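Local coordinates for protein AncCDT-1 (Synthetic construct, PDB 5T0W) that binds amino acids, here arginine, as a reconstructed ancestral solute-binding protein that is a precursor of cyclohexadienyl dehydratase, at residues K54-E59 with I85-M90; T143-A148 with I157-N162. All blocks are in the same frame, centred on the assembly; numbering follows the deposited sequence.

Contact 1: residues K54-E59 with I85-M90; sequences KALAKE and IVMSGM. With ARG (arginine), chain E.
Leu56 of helix 48-60 meets Ile85 and Met87 over one face of a small parallel sheet. The sheet has the strand order 63-68, 24-29, 85-86 and belongs to one lobe of the periplasmic binding protein fold. The helix backbone stays well back, with Leu56 CA 10.7 Å from Met87 CA. Side chains alone bridge the gap.

The direct contact is wholly apolar and small, burying about 100 Å². Leu56 and Ile85 reach toward each other tip to tip, CD2 of Leu56 lying 4.1 Å from CD1 of Ile85. Leu56 holds CG anti to its backbone N (chi1 172°), and its CD2 branch does all the touching. The same methyl lies 4.4 Å from SD of Met87. The Met87 chain runs extended as far as SD and then bends (chi3 61°). Leu25 and Val27 of the central strand 24-29 join this layer, and Trp227 of helix 218-233 also lies against Leu56.

Polar contacts lie further along, at Ser88 and Gly89 beside the arginine ligand. Two backbone carbonyls and one hydroxyl oxygen face it. Gly89 O accepts from the ligand's amino N at 2.8 Å. Ser88 O takes two donors of the guanidinium group: NE at 3.1 Å and, weakly, NH1. A hydrogen bond with Asp30 N ties Ser88 OG to the residue that follows strand 24-29 and probably helps to position it. Ser88 OG accepts from ligand NH1 at 3.0 Å.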
# COMPACT_ATOMS: atom_id res chain seq x y z
N LYS A 54 5.08 -8.02 12.56
CA LYS A 54 5.26 -8.95 13.67
C LYS A 54 6.62 -9.59 13.63
O LYS A 54 7.27 -9.71 14.67
CB LYS A 54 4.21 -10.04 13.63
CG LYS A 54 2.85 -9.54 14.03
CD LYS A 54 1.86 -10.69 14.10
CE LYS A 54 0.54 -10.17 14.63
NZ LYS A 54 -0.52 -11.13 14.28
N ALA A 55 7.04 -10.02 12.44
CA ALA A 55 8.34 -10.70 12.30
C ALA A 55 9.47 -9.76 12.71
O ALA A 55 10.40 -10.17 13.40
CB ALA A 55 8.54 -11.20 10.86
N LEU A 56 9.39 -8.52 12.24
CA LEU A 56 10.39 -7.51 12.58
C LEU A 56 10.45 -7.26 14.09
O LEU A 56 11.53 -7.23 14.69
CB LEU A 56 10.09 -6.18 11.85
CG LEU A 56 10.93 -4.97 12.25
CD1 LEU A 56 12.41 -5.27 12.20
CD2 LEU A 56 10.63 -3.81 11.32
N ALA A 57 9.29 -7.08 14.71
CA ALA A 57 9.23 -6.94 16.15
C ALA A 57 9.91 -8.11 16.88
O ALA A 57 10.77 -7.88 17.71
CB ALA A 57 7.79 -6.79 16.58
N LYS A 58 9.56 -9.34 16.54
CA LYS A 58 10.26 -10.52 17.09
C LYS A 58 11.79 -10.39 16.96
O LYS A 58 12.50 -10.43 17.96
CB LYS A 58 9.78 -11.82 16.42
N GLU A 59 12.28 -10.16 15.74
CA GLU A 59 13.69 -9.91 15.48
C GLU A 59 14.28 -8.89 16.46
O GLU A 59 15.38 -9.07 17.00
CB GLU A 59 13.85 -9.41 14.04
CG GLU A 59 15.25 -8.98 13.63
CD GLU A 59 15.98 -9.99 12.77
OE1 GLU A 59 15.52 -11.14 12.59
OE2 GLU A 59 17.06 -9.60 12.27
N ILE A 85 8.00 3.39 11.85
CA ILE A 85 8.18 2.79 10.53
C ILE A 85 6.85 2.64 9.82
O ILE A 85 5.84 2.28 10.44
CB ILE A 85 8.88 1.42 10.65
CG1 ILE A 85 9.14 0.78 9.28
CG2 ILE A 85 8.06 0.44 11.49
CD1 ILE A 85 10.22 -0.27 9.30
N VAL A 86 6.84 2.90 8.51
CA VAL A 86 5.62 2.71 7.69
C VAL A 86 5.63 1.31 7.07
O VAL A 86 6.53 0.97 6.36
CB VAL A 86 5.54 3.75 6.57
CG1 VAL A 86 4.33 3.52 5.71
CG2 VAL A 86 5.52 5.15 7.14
N MET A 87 4.62 0.50 7.38
CA MET A 87 4.46 -0.79 6.73
C MET A 87 3.01 -0.88 6.23
O MET A 87 2.10 -1.22 6.98
CB MET A 87 4.77 -1.93 7.69
CG MET A 87 6.08 -1.76 8.46
SD MET A 87 6.75 -3.15 9.42
CE MET A 87 7.07 -4.51 8.29
N SER A 88 2.81 -0.40 5.00
CA SER A 88 1.46 -0.05 4.54
C SER A 88 1.34 -0.01 3.03
O SER A 88 0.72 0.87 2.46
CB SER A 88 0.98 1.28 5.14
OG SER A 88 -0.43 1.31 5.19
N GLY A 89 1.96 -1.00 2.40
CA GLY A 89 1.92 -1.14 0.96
C GLY A 89 2.49 0.04 0.21
O GLY A 89 1.95 0.43 -0.80
N MET A 90 3.55 0.62 0.75
CA MET A 90 4.07 1.85 0.22
C MET A 90 5.06 1.67 -0.93
O MET A 90 6.12 1.09 -0.80
CB MET A 90 4.72 2.64 1.32
CG MET A 90 5.11 4.01 0.87
SD MET A 90 5.45 5.06 2.25
CE MET A 90 6.00 6.51 1.38
N ARG E . 1.11 1.50 -3.29
CA ARG E . 0.38 2.77 -3.38
C ARG E . 1.25 3.82 -2.80
O ARG E . 0.97 5.00 -3.04
CB ARG E . -0.90 2.72 -2.59
CG ARG E . -0.64 2.57 -1.12
CD ARG E . -1.91 2.76 -0.30
NE ARG E . -1.79 2.04 0.96
CZ ARG E . -2.68 2.10 1.93
NH1 ARG E . -2.51 1.38 3.05
NH2 ARG E . -3.75 2.87 1.79
OXT ARG E . 2.22 3.51 -2.08

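Contact 2: residues T143-A148 with I157-N162; sequences TSEQAA and IRTFEN. With ARG (arginine), chain E.
Thr143 N donates a hydrogen bond to atom O of the ligand arginine's carboxylate at 3.0 Å, with an N-H...O angle of 149°. Thr143 starts helix 143-151, so the carboxylate lies at the positive end of a helix, which would probably favour its charge. The Thr143 side chain adds close contacts beside this bond. Its CG2 is 3.5 Å from ligand O, and its OG1 is 3.6 Å from ligand CA. A glycine here could keep the N-H bond but would probably leave ligand O and CA without the cover of CG2 and OG1.

Helix 143-151 is the crossover of a beta-alpha-beta unit between the parallel strands 135-139 and 156-160. Further along it, the packing onto strand 156-160 is apolar. Ala148 CB meets CD1 of Ile157 at 3.7 Å. Ile157 sends CG1 anti to its carbonyl carbon (chi1 -48°), and CD1 at the end of this branch meets the alanine. Val138 of the neighbouring strand also touches Ile157.

One turn nearer the helix start, Glu145 and Thr159 cross obliquely. The glutamate is extended, and its OE2 comes to 4.0 Å from CG2 of Thr159, a contact without a hydrogen bond. The carboxylate is held by other groups. OE1 is hydrogen-bonded to Gly141 N, and OE2 forms a salt bridge with Lys149 NZ.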
# COMPACT_ATOMS: atom_id res chain seq x y z
N THR A 143 -0.05 6.36 -5.51
CA THR A 143 0.55 6.31 -6.84
C THR A 143 -0.53 6.12 -7.93
O THR A 143 -0.32 6.51 -9.07
CB THR A 143 1.63 5.20 -6.99
OG1 THR A 143 1.06 3.91 -6.72
CG2 THR A 143 2.76 5.42 -6.03
N SER A 144 -1.67 5.58 -7.55
CA SER A 144 -2.76 5.46 -8.48
C SER A 144 -3.32 6.86 -8.81
O SER A 144 -3.70 7.11 -9.95
CB SER A 144 -3.84 4.53 -7.90
OG SER A 144 -3.31 3.26 -7.56
N GLU A 145 -3.41 7.74 -7.82
CA GLU A 145 -3.83 9.12 -8.07
C GLU A 145 -2.88 9.75 -9.08
O GLU A 145 -3.32 10.36 -10.04
CB GLU A 145 -3.82 9.99 -6.81
CG GLU A 145 -4.35 11.41 -7.03
CD GLU A 145 -4.15 12.32 -5.85
OE1 GLU A 145 -3.50 11.91 -4.86
OE2 GLU A 145 -4.64 13.49 -5.92
N GLN A 146 -1.59 9.60 -8.81
CA GLN A 146 -0.58 10.19 -9.64
C GLN A 146 -0.71 9.61 -11.05
O GLN A 146 -0.60 10.35 -12.03
CB GLN A 146 0.86 9.94 -9.12
CG GLN A 146 1.81 11.14 -9.35
CD GLN A 146 3.28 10.79 -9.73
OE1 GLN A 146 4.09 10.37 -8.88
NE2 GLN A 146 3.63 11.01 -10.99
N ALA A 147 -0.89 8.30 -11.16
CA ALA A 147 -0.92 7.65 -12.46
C ALA A 147 -2.09 8.16 -13.25
O ALA A 147 -1.96 8.45 -14.44
CB ALA A 147 -1.00 6.15 -12.31
N ALA A 148 -3.23 8.30 -12.58
CA ALA A 148 -4.42 8.81 -13.25
C ALA A 148 -4.28 10.25 -13.66
O ALA A 148 -4.76 10.65 -14.72
CB ALA A 148 -5.66 8.62 -12.36
N ILE A 157 -11.02 12.95 -12.17
CA ILE A 157 -10.49 12.17 -11.08
C ILE A 157 -11.19 12.57 -9.78
O ILE A 157 -11.24 13.75 -9.43
CB ILE A 157 -8.99 12.39 -10.93
CG1 ILE A 157 -8.29 12.27 -12.28
CG2 ILE A 157 -8.42 11.39 -9.94
CD1 ILE A 157 -8.49 10.95 -12.97
N ARG A 158 -11.74 11.59 -9.08
CA ARG A 158 -12.36 11.79 -7.78
C ARG A 158 -11.58 10.98 -6.72
O ARG A 158 -11.29 9.81 -6.89
CB ARG A 158 -13.82 11.36 -7.83
CG ARG A 158 -14.75 12.22 -8.66
CD ARG A 158 -15.60 13.19 -7.83
NE ARG A 158 -16.93 13.34 -8.45
CZ ARG A 158 -17.90 12.42 -8.38
NH1 ARG A 158 -17.70 11.27 -7.72
NH2 ARG A 158 -19.07 12.64 -8.99
N THR A 159 -11.20 11.65 -5.64
CA THR A 159 -10.32 11.07 -4.67
C THR A 159 -11.08 10.72 -3.41
O THR A 159 -12.09 11.33 -3.09
CB THR A 159 -9.19 12.05 -4.31
OG1 THR A 159 -9.73 13.19 -3.63
CG2 THR A 159 -8.47 12.52 -5.57
N PHE A 160 -10.56 9.76 -2.67
CA PHE A 160 -11.20 9.26 -1.46
C PHE A 160 -10.15 8.95 -0.39
O PHE A 160 -9.06 8.48 -0.70
CB PHE A 160 -12.01 8.02 -1.82
CG PHE A 160 -13.10 8.29 -2.79
CD1 PHE A 160 -14.33 8.76 -2.33
CD2 PHE A 160 -12.91 8.14 -4.15
CE1 PHE A 160 -15.34 9.05 -3.23
CE2 PHE A 160 -13.90 8.45 -5.04
CZ PHE A 160 -15.12 8.89 -4.59
N GLU A 161 -10.49 9.19 0.87
CA GLU A 161 -9.61 8.93 1.98
C GLU A 161 -9.26 7.46 2.08
O GLU A 161 -8.13 7.10 2.44
CB GLU A 161 -10.28 9.37 3.29
N ASN A 162 -10.23 6.60 1.77
CA ASN A 162 -10.07 5.15 1.88
C ASN A 162 -10.34 4.49 0.59
O ASN A 162 -11.11 5.01 -0.18
CB ASN A 162 -11.09 4.58 2.88
CG ASN A 162 -10.89 5.10 4.30
OD1 ASN A 162 -10.88 6.31 4.53
ND2 ASN A 162 -10.74 4.18 5.26
N ARG E . 1.11 1.50 -3.29
CA ARG E . 0.38 2.77 -3.38
C ARG E . 1.25 3.82 -2.80
O ARG E . 0.97 5.00 -3.04
CB ARG E . -0.90 2.72 -2.59
CG ARG E . -0.64 2.57 -1.12
CD ARG E . -1.91 2.76 -0.30
NE ARG E . -1.79 2.04 0.96
CZ ARG E . -2.68 2.10 1.93
NH1 ARG E . -2.51 1.38 3.05
NH2 ARG E . -3.75 2.87 1.79
OXT ARG E . 2.22 3.51 -2.08

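How the contacts relate
The two contacts belong to the two lobes of the binding protein, and the arginine lies in the cleft between them. Their centres are 25 Å apart, on opposite sides of the chain's centre. Their nearest atoms stay about 7 Å apart and do not touch. The ligand is the bridge. The loop of contact 1 holds its guanidinium group and amino N, while the helix start in contact 2 holds one carboxylate oxygen. Asp181, Gln139, Arg96 and Thr91 are hydrogen-bonded to it as well. In each contact the apolar packing lies behind the ligand-binding end.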